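Amino acid ABC transporter, binding protein (Thermus thermophilus, PDB 3VV5) binds L-thialysine ((S)-2-aminoethyl-L-cysteine) and probably delivers it, as a periplasmic solute-binding protein, to an ABC transporter. Local coordinates at residues I38-E43 with F96-A101; R111-T116 with A218-K223. All blocks are in the same frame, centred on the assembly; numbering follows the deposited sequence.

Contact 1 (I38-E43 with F96-A101); sequences IRIGTE and FDFVIA. With SLZ (L-thialysine), chain C.
Asp97 OD2 accepts the backbone N-H of Arg39 at 2.9 Å (Asp97 OD2 to Arg39 N), on the anti side of the carboxylate, and also pairs with Arg27. Asp97 OD1 lies 3.3 Å from Arg39 NH2 but well out of the guanidinium plane, held by charge alone. Arg39 O in turn takes the Asp97 N-H at 2.8 Å. Further on, the strands run parallel: Gly41 N bonds Phe98 O, and Ile100 N bonds Gly41 O. With chi1 at -159° the Thr42 hydroxyl lies opposite its own backbone N, and OG1 donates to Ile100 O at 2.7 Å.

The Phe96 ring lies flat over Gly41, with Gly41 CA 3.7 Å from the ring centroid, a CH-pi contact where a side chain would clash. On the other face of the sheet, Ile40 CG2 sits over the Phe98 ring, and Ile38 CD1 meets its edge. As in the alpha/beta lobes of family 3 solute-binding proteins, the C-terminal strand ends reach the ligand: L-thialysine NZ, the side-chain amine, donates to Ala101 O at 3.1 Å and weakly to Glu43 OE1; Gln147 holds Glu43 OE2. Strand 76-81 flanks 38-42. Helix 87-92 packs on Phe96 and Val99, helix 226-242 on Ile38 and Phe98.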
ATOM      1  N   ILE A  38      10.697 -14.955  -9.808  1.00 19.47           N
ATOM      2  CA  ILE A  38       9.785 -13.862 -10.120  1.00 17.78           C
ATOM      3  C   ILE A  38      10.271 -12.577  -9.420  1.00 17.12           C
ATOM      4  O   ILE A  38      10.551 -12.565  -8.203  1.00 15.88           O
ATOM      5  CB  ILE A  38       8.318 -14.217  -9.742  1.00 17.99           C
ATOM      6  CG1 ILE A  38       7.339 -13.173 -10.317  1.00 18.36           C
ATOM      7  CG2 ILE A  38       8.146 -14.383  -8.204  1.00 17.78           C
ATOM      8  CD1 ILE A  38       5.941 -13.686 -10.498  1.00 19.33           C
ATOM      9  N   ARG A  39      10.375 -11.510 -10.202  1.00 16.52           N
ATOM     10  CA  ARG A  39      10.817 -10.220  -9.688  1.00 16.33           C
ATOM     11  C   ARG A  39       9.615  -9.423  -9.231  1.00 14.89           C
ATOM     12  O   ARG A  39       8.700  -9.166 -10.018  1.00 14.13           O
ATOM     13  CB  ARG A  39      11.537  -9.407 -10.757  1.00 16.95           C
ATOM     14  CG  ARG A  39      12.628 -10.121 -11.568  1.00 22.36           C
ATOM     15  CD  ARG A  39      13.236  -9.070 -12.495  1.00 28.46           C
ATOM     16  NE  ARG A  39      13.476  -9.544 -13.855  1.00 34.55           N
ATOM     17  CZ  ARG A  39      12.635  -9.398 -14.886  1.00 37.06           C
ATOM     18  NH1 ARG A  39      12.993  -9.869 -16.072  1.00 37.62           N
ATOM     19  NH2 ARG A  39      11.444  -8.803 -14.752  1.00 37.18           N
ATOM     20  N   ILE A  40       9.641  -8.996  -7.971  1.00 13.07           N
ATOM     21  CA  ILE A  40       8.497  -8.322  -7.353  1.00 11.76           C
ATOM     22  C   ILE A  40       8.880  -6.902  -6.927  1.00 11.56           C
ATOM     23  O   ILE A  40       9.841  -6.721  -6.181  1.00 10.99           O
ATOM     24  CB  ILE A  40       8.006  -9.103  -6.112  1.00 11.71           C
ATOM     25  CG1 ILE A  40       7.977 -10.622  -6.384  1.00 11.02           C
ATOM     26  CG2 ILE A  40       6.621  -8.591  -5.654  1.00 10.26           C
ATOM     27  CD1 ILE A  40       7.555 -11.444  -5.138  1.00  8.20           C
ATOM     28  N   GLY A  41       8.140  -5.907  -7.407  1.00 11.08           N
ATOM     29  CA  GLY A  41       8.422  -4.500  -7.064  1.00 11.20           C
ATOM     30  C   GLY A  41       7.615  -4.110  -5.839  1.00 11.28           C
ATOM     31  O   GLY A  41       6.444  -4.481  -5.720  1.00 11.02           O
ATOM     32  N   THR A  42       8.256  -3.431  -4.893  1.00 11.24           N
ATOM     33  CA  THR A  42       7.539  -2.891  -3.735  1.00 10.88           C
ATOM     34  C   THR A  42       8.233  -1.589  -3.304  1.00 11.77           C
ATOM     35  O   THR A  42       9.184  -1.174  -3.947  1.00 12.37           O
ATOM     36  CB  THR A  42       7.430  -3.905  -2.563  1.00 11.76           C
ATOM     37  OG1 THR A  42       6.337  -3.520  -1.723  1.00 11.70           O
ATOM     38  CG2 THR A  42       8.696  -3.930  -1.723  1.00 11.52           C
ATOM     39  N   GLU A  43       7.755  -0.956  -2.241  1.00 11.57           N
ATOM     40  CA  GLU A  43       8.344   0.302  -1.797  1.00 13.51           C
ATOM     41  C   GLU A  43       9.317   0.101  -0.641  1.00 13.70           C
ATOM     42  O   GLU A  43      10.508   0.438  -0.763  1.00 15.09           O
ATOM     43  CB  GLU A  43       7.256   1.315  -1.402  1.00 13.21           C
ATOM     44  CG  GLU A  43       7.840   2.685  -0.994  1.00 15.41           C
ATOM     45  CD  GLU A  43       6.962   3.413  -0.002  1.00 18.76           C
ATOM     46  OE1 GLU A  43       6.459   2.745   0.923  1.00 21.03           O
ATOM     47  OE2 GLU A  43       6.775   4.645  -0.135  1.00 17.79           O
ATOM     48  N   PHE A  96      10.059  -5.212 -13.146  1.00 18.88           N
ATOM     49  CA  PHE A  96       9.609  -6.314 -12.294  1.00 18.15           C
ATOM     50  C   PHE A  96       8.437  -6.993 -12.995  1.00 17.32           C
ATOM     51  O   PHE A  96       7.838  -6.417 -13.913  1.00 17.70           O
ATOM     52  CB  PHE A  96       9.147  -5.858 -10.896  1.00 19.24           C
ATOM     53  CG  PHE A  96       9.357  -4.389 -10.585  1.00 18.36           C
ATOM     54  CD1 PHE A  96      10.525  -3.949  -9.984  1.00 20.59           C
ATOM     55  CD2 PHE A  96       8.339  -3.466 -10.813  1.00 20.23           C
ATOM     56  CE1 PHE A  96      10.698  -2.598  -9.642  1.00 19.63           C
ATOM     57  CE2 PHE A  96       8.509  -2.116 -10.481  1.00 18.74           C
ATOM     58  CZ  PHE A  96       9.684  -1.684  -9.903  1.00 18.39           C
ATOM     59  N   ASP A  97       8.090  -8.198 -12.554  1.00 16.08           N
ATOM     60  CA  ASP A  97       6.973  -8.946 -13.144  1.00 15.68           C
ATOM     61  C   ASP A  97       5.629  -8.545 -12.550  1.00 14.62           C
ATOM     62  O   ASP A  97       4.612  -8.466 -13.259  1.00 14.63           O
ATOM     63  CB  ASP A  97       7.199 -10.451 -12.976  1.00 15.65           C
ATOM     64  CG  ASP A  97       8.478 -10.901 -13.602  1.00 18.24           C
ATOM     65  OD1 ASP A  97       8.675 -10.598 -14.802  1.00 18.66           O
ATOM     66  OD2 ASP A  97       9.296 -11.534 -12.904  1.00 18.15           O
ATOM     67  N   PHE A  98       5.625  -8.283 -11.246  1.00 13.76           N
ATOM     68  CA  PHE A  98       4.462  -7.693 -10.601  1.00 12.61           C
ATOM     69  C   PHE A  98       4.850  -6.793  -9.442  1.00 12.48           C
ATOM     70  O   PHE A  98       5.986  -6.826  -8.953  1.00 11.90           O
ATOM     71  CB  PHE A  98       3.383  -8.726 -10.203  1.00 12.02           C
ATOM     72  CG  PHE A  98       3.649  -9.503  -8.913  1.00 11.76           C
ATOM     73  CD1 PHE A  98       3.016  -9.135  -7.714  1.00 11.27           C
ATOM     74  CD2 PHE A  98       4.440 -10.661  -8.924  1.00 11.73           C
ATOM     75  CE1 PHE A  98       3.223  -9.876  -6.521  1.00 10.31           C
ATOM     76  CE2 PHE A  98       4.640 -11.446  -7.743  1.00 11.35           C
ATOM     77  CZ  PHE A  98       4.037 -11.048  -6.543  1.00 11.49           C
ATOM     78  N   VAL A  99       3.875  -6.008  -9.017  1.00 11.85           N
ATOM     79  CA  VAL A  99       4.068  -5.075  -7.924  1.00 12.18           C
ATOM     80  C   VAL A  99       3.035  -5.386  -6.834  1.00 11.92           C
ATOM     81  O   VAL A  99       1.849  -5.600  -7.127  1.00 11.34           O
ATOM     82  CB  VAL A  99       3.908  -3.611  -8.422  1.00 12.12           C
ATOM     83  CG1 VAL A  99       3.833  -2.607  -7.247  1.00 12.66           C
ATOM     84  CG2 VAL A  99       5.050  -3.230  -9.354  1.00 13.27           C
ATOM     85  N   ILE A 100       3.496  -5.406  -5.582  1.00 11.25           N
ATOM     86  CA  ILE A 100       2.604  -5.446  -4.414  1.00 11.00           C
ATOM     87  C   ILE A 100       3.092  -4.418  -3.432  1.00 10.93           C
ATOM     88  O   ILE A 100       4.114  -4.610  -2.767  1.00 11.11           O
ATOM     89  CB  ILE A 100       2.470  -6.888  -3.806  1.00 11.18           C
ATOM     90  CG1 ILE A 100       1.400  -6.937  -2.694  1.00 10.69           C
ATOM     91  CG2 ILE A 100       3.845  -7.475  -3.374  1.00 10.96           C
ATOM     92  CD1 ILE A 100       1.086  -8.393  -2.278  1.00  9.31           C
ATOM     93  N   ALA A 101       2.374  -3.293  -3.381  1.00 10.67           N
ATOM     94  CA  ALA A 101       2.842  -2.115  -2.680  1.00 10.76           C
ATOM     95  C   ALA A 101       1.662  -1.226  -2.239  1.00 10.90           C
ATOM     96  O   ALA A 101       1.757   0.008  -2.232  1.00 12.19           O
ATOM     97  CB  ALA A 101       3.805  -1.349  -3.573  1.00 10.11           C
TER
HETATM   98  N   SLZ C 300      -3.052   3.172  -0.580  1.00 19.97           N
HETATM   99  CA  SLZ C 300      -2.025   4.077  -1.142  0.50 21.04           C
HETATM  100  CB  SLZ C 300      -0.660   3.347  -1.269  0.50 19.98           C
HETATM  101  SG  SLZ C 300       0.696   3.742  -0.107  0.50 25.00           S
HETATM  102  CD  SLZ C 300       1.894   2.540  -0.790  0.50 14.53           C
HETATM  103  CE  SLZ C 300       3.324   2.572  -0.242  0.50 13.26           C
HETATM  104  NZ  SLZ C 300       3.902   1.226  -0.380  0.50  3.19           N
HETATM  105  C   SLZ C 300      -2.494   4.375  -2.564  1.00 20.32           C
HETATM  106  O   SLZ C 300      -2.114   5.431  -3.094  0.50 19.65           O
HETATM  107  OXT SLZ C 300      -3.236   3.523  -3.103  1.00 20.88           O

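Contact 2 (R111-T116 with A218-K223); sequences RAVDFT and AMAVAK
Strand 113-115 runs antiparallel to strand 218-222, with axes 4.7 Å apart and 142° between their directions. The chain leaving helix 107-112 thus joins the main sheet as a short strand, structural packing beside the pocket rather than part of it. Asp114 and Val221 form a hydrogen-bonded pair: Val221 N reaches Asp114 O at 2.9 Å, and Asp114 N reaches Val221 O at 3.1 Å. Phe115 and Ala220 follow as a non-hydrogen-bonded pair. Thr116 N then bonds Met219 O at 3.0 Å. The Thr116 hydroxyl, turned between its backbone N and carbonyl carbon (chi1 61°), accepts the Met219 N-H.

The Phe115 ring has Met219 O at its edge, in plane, and Val113 CG2 over one face. Its CD2 touches Ala218 CB at 3.9 Å. Val113 CG2 also packs on Ala220 CB. Lys223 NZ meets Asp114 OD1 at 3.0 Å, from above the carboxylate plane, and also bonds Ala110 O. Asp114 OD2 takes the Gly224 N-H and pairs with Lys226.

Replacing Asp114 by an alanine is likely to leave Lys223 and Lys226 without their shared anion and the Gly224 N-H without its acceptor. One carboxylate ties strand 113-115 to the residues that follow strand 206-222, and its two lysine partners probably favour the charged form.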
ATOM      1  N   ARG A 111      -6.531   1.674 -15.938  1.00 19.23           N
ATOM      2  CA  ARG A 111      -6.133   1.838 -17.336  1.00 20.46           C
ATOM      3  C   ARG A 111      -4.652   1.553 -17.544  1.00 20.28           C
ATOM      4  O   ARG A 111      -4.282   0.792 -18.453  1.00 20.52           O
ATOM      5  CB  ARG A 111      -6.447   3.250 -17.819  1.00 21.18           C
ATOM      6  CG  ARG A 111      -7.903   3.601 -17.760  1.00 24.33           C
ATOM      7  CD  ARG A 111      -8.162   4.822 -18.631  1.00 32.79           C
ATOM      8  NE  ARG A 111      -9.086   5.760 -18.002  1.00 37.18           N
ATOM      9  CZ  ARG A 111      -8.702   6.832 -17.314  1.00 40.39           C
ATOM     10  NH1 ARG A 111      -7.406   7.111 -17.166  1.00 42.76           N
ATOM     11  NH2 ARG A 111      -9.609   7.631 -16.775  1.00 41.72           N
ATOM     12  N   ALA A 112      -3.810   2.137 -16.689  1.00 19.07           N
ATOM     13  CA  ALA A 112      -2.363   2.034 -16.822  1.00 18.41           C
ATOM     14  C   ALA A 112      -1.806   0.610 -16.622  1.00 17.96           C
ATOM     15  O   ALA A 112      -0.874   0.195 -17.320  1.00 17.47           O
ATOM     16  CB  ALA A 112      -1.666   3.038 -15.858  1.00 18.58           C
ATOM     17  N   VAL A 113      -2.354  -0.119 -15.651  1.00 16.97           N
ATOM     18  CA  VAL A 113      -1.865  -1.469 -15.334  1.00 16.19           C
ATOM     19  C   VAL A 113      -3.057  -2.423 -15.235  1.00 16.33           C
ATOM     20  O   VAL A 113      -4.213  -1.975 -15.193  1.00 16.55           O
ATOM     21  CB  VAL A 113      -1.002  -1.484 -14.008  1.00 15.83           C
ATOM     22  CG1 VAL A 113       0.289  -0.638 -14.155  1.00 15.49           C
ATOM     23  CG2 VAL A 113      -1.824  -1.030 -12.814  1.00 14.99           C
ATOM     24  N   ASP A 114      -2.795  -3.732 -15.204  1.00 16.33           N
ATOM     25  CA  ASP A 114      -3.859  -4.695 -14.911  1.00 16.33           C
ATOM     26  C   ASP A 114      -3.790  -5.104 -13.432  1.00 14.87           C
ATOM     27  O   ASP A 114      -2.766  -5.614 -12.980  1.00 13.85           O
ATOM     28  CB  ASP A 114      -3.750  -5.938 -15.799  1.00 17.39           C
ATOM     29  CG  ASP A 114      -4.319  -5.718 -17.194  1.00 20.02           C
ATOM     30  OD1 ASP A 114      -5.376  -5.056 -17.327  1.00 24.52           O
ATOM     31  OD2 ASP A 114      -3.699  -6.211 -18.152  1.00 22.54           O
ATOM     32  N   PHE A 115      -4.874  -4.864 -12.693  1.00 13.63           N
ATOM     33  CA  PHE A 115      -4.939  -5.220 -11.262  1.00 13.12           C
ATOM     34  C   PHE A 115      -5.487  -6.627 -11.093  1.00 12.72           C
ATOM     35  O   PHE A 115      -6.402  -7.026 -11.831  1.00 12.13           O
ATOM     36  CB  PHE A 115      -5.871  -4.282 -10.496  1.00 12.23           C
ATOM     37  CG  PHE A 115      -5.273  -2.935 -10.173  1.00 14.60           C
ATOM     38  CD1 PHE A 115      -5.866  -1.777 -10.669  1.00 14.71           C
ATOM     39  CD2 PHE A 115      -4.135  -2.827  -9.346  1.00 11.58           C
ATOM     40  CE1 PHE A 115      -5.336  -0.519 -10.377  1.00 13.78           C
ATOM     41  CE2 PHE A 115      -3.619  -1.593  -9.045  1.00 12.52           C
ATOM     42  CZ  PHE A 115      -4.215  -0.435  -9.570  1.00 14.66           C
ATOM     43  N   THR A 116      -4.945  -7.363 -10.113  1.00 12.01           N
ATOM     44  CA  THR A 116      -5.519  -8.625  -9.680  1.00 11.96           C
ATOM     45  C   THR A 116      -6.817  -8.326  -8.892  1.00 12.47           C
ATOM     46  O   THR A 116      -7.133  -7.149  -8.585  1.00 11.31           O
ATOM     47  CB  THR A 116      -4.539  -9.378  -8.743  1.00 12.10           C
ATOM     48  OG1 THR A 116      -4.298  -8.567  -7.574  1.00 12.89           O
ATOM     49  CG2 THR A 116      -3.216  -9.614  -9.452  1.00 13.13           C
ATOM     50  N   ALA A 218      -4.790  -3.869  -4.446  1.00  9.61           N
ATOM     51  CA  ALA A 218      -4.482  -5.023  -5.300  1.00  9.88           C
ATOM     52  C   ALA A 218      -3.054  -5.014  -5.807  1.00 10.29           C
ATOM     53  O   ALA A 218      -2.378  -3.977  -5.783  1.00  9.56           O
ATOM     54  CB  ALA A 218      -5.433  -5.085  -6.498  1.00  9.76           C
ATOM     55  N   MET A 219      -2.636  -6.189  -6.289  1.00 10.11           N
ATOM     56  CA  MET A 219      -1.364  -6.391  -6.962  1.00 11.04           C
ATOM     57  C   MET A 219      -1.565  -5.944  -8.390  1.00 11.07           C
ATOM     58  O   MET A 219      -2.696  -5.884  -8.855  1.00 12.05           O
ATOM     59  CB  MET A 219      -0.981  -7.875  -6.977  1.00 10.56           C
ATOM     60  CG  MET A 219      -0.520  -8.428  -5.644  1.00 12.60           C
ATOM     61  SD  MET A 219      -0.399 -10.225  -5.731  1.00 17.30           S
ATOM     62  CE  MET A 219      -2.129 -10.680  -5.524  1.00 17.53           C
ATOM     63  N   ALA A 220      -0.475  -5.612  -9.069  1.00 11.61           N
ATOM     64  CA  ALA A 220      -0.560  -5.113 -10.437  1.00 12.57           C
ATOM     65  C   ALA A 220       0.448  -5.819 -11.302  1.00 12.48           C
ATOM     66  O   ALA A 220       1.540  -6.190 -10.864  1.00 13.11           O
ATOM     67  CB  ALA A 220      -0.332  -3.575 -10.500  1.00 12.84           C
ATOM     68  N   VAL A 221       0.055  -5.981 -12.549  1.00 12.95           N
ATOM     69  CA  VAL A 221       0.850  -6.600 -13.570  1.00 14.51           C
ATOM     70  C   VAL A 221       0.957  -5.555 -14.705  1.00 14.66           C
ATOM     71  O   VAL A 221       0.143  -4.644 -14.765  1.00 13.74           O
ATOM     72  CB  VAL A 221       0.083  -7.892 -13.902  1.00 14.80           C
ATOM     73  CG1 VAL A 221      -0.503  -7.918 -15.279  1.00 15.26           C
ATOM     74  CG2 VAL A 221       0.829  -9.149 -13.445  1.00 16.15           C
ATOM     75  N   ALA A 222       1.966  -5.649 -15.571  1.00 15.61           N
ATOM     76  CA  ALA A 222       2.051  -4.758 -16.738  1.00 16.42           C
ATOM     77  C   ALA A 222       0.783  -4.881 -17.590  1.00 16.74           C
ATOM     78  O   ALA A 222       0.251  -5.974 -17.739  1.00 16.55           O
ATOM     79  CB  ALA A 222       3.281  -5.094 -17.575  1.00 16.39           C
ATOM     80  N   LYS A 223       0.301  -3.769 -18.145  1.00 17.36           N
ATOM     81  CA  LYS A 223      -0.974  -3.779 -18.858  1.00 17.93           C
ATOM     82  C   LYS A 223      -0.914  -4.829 -19.976  1.00 18.25           C
ATOM     83  O   LYS A 223       0.065  -4.893 -20.716  1.00 18.53           O
ATOM     84  CB  LYS A 223      -1.327  -2.377 -19.401  1.00 18.80           C
ATOM     85  CG  LYS A 223      -2.624  -2.288 -20.237  1.00 18.46           C
ATOM     86  CD  LYS A 223      -3.853  -2.832 -19.512  1.00 22.90           C
ATOM     87  CE  LYS A 223      -4.643  -1.754 -18.802  1.00 22.05           C
ATOM     88  NZ  LYS A 223      -5.882  -2.266 -18.158  1.00 23.04           N
TER

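Both contacts belong to one sheet, with centres 11 Å apart. Strand 98-100 of contact 1 lies beside strand 206-222 of contact 2; Val99 N probably bonds Ala220 O at 3.0 Å, and Phe98 CE1 packs on Met219 SD. Helices 87-92 and 226-242 pack against both. Contact 1 is buried and parallel, and its C-terminal end opens into the ligand pocket. Contact 2 is antiparallel and mostly buried, but Arg111, Ala112 and Lys223 are exposed. Each has an aspartate with basic partners. In contact 1 this lies at the end away from the ligand; in contact 2 a buried aspartate faces an exposed lysine at the contact's outer end. Contact 2 supplies none of the pocket residues.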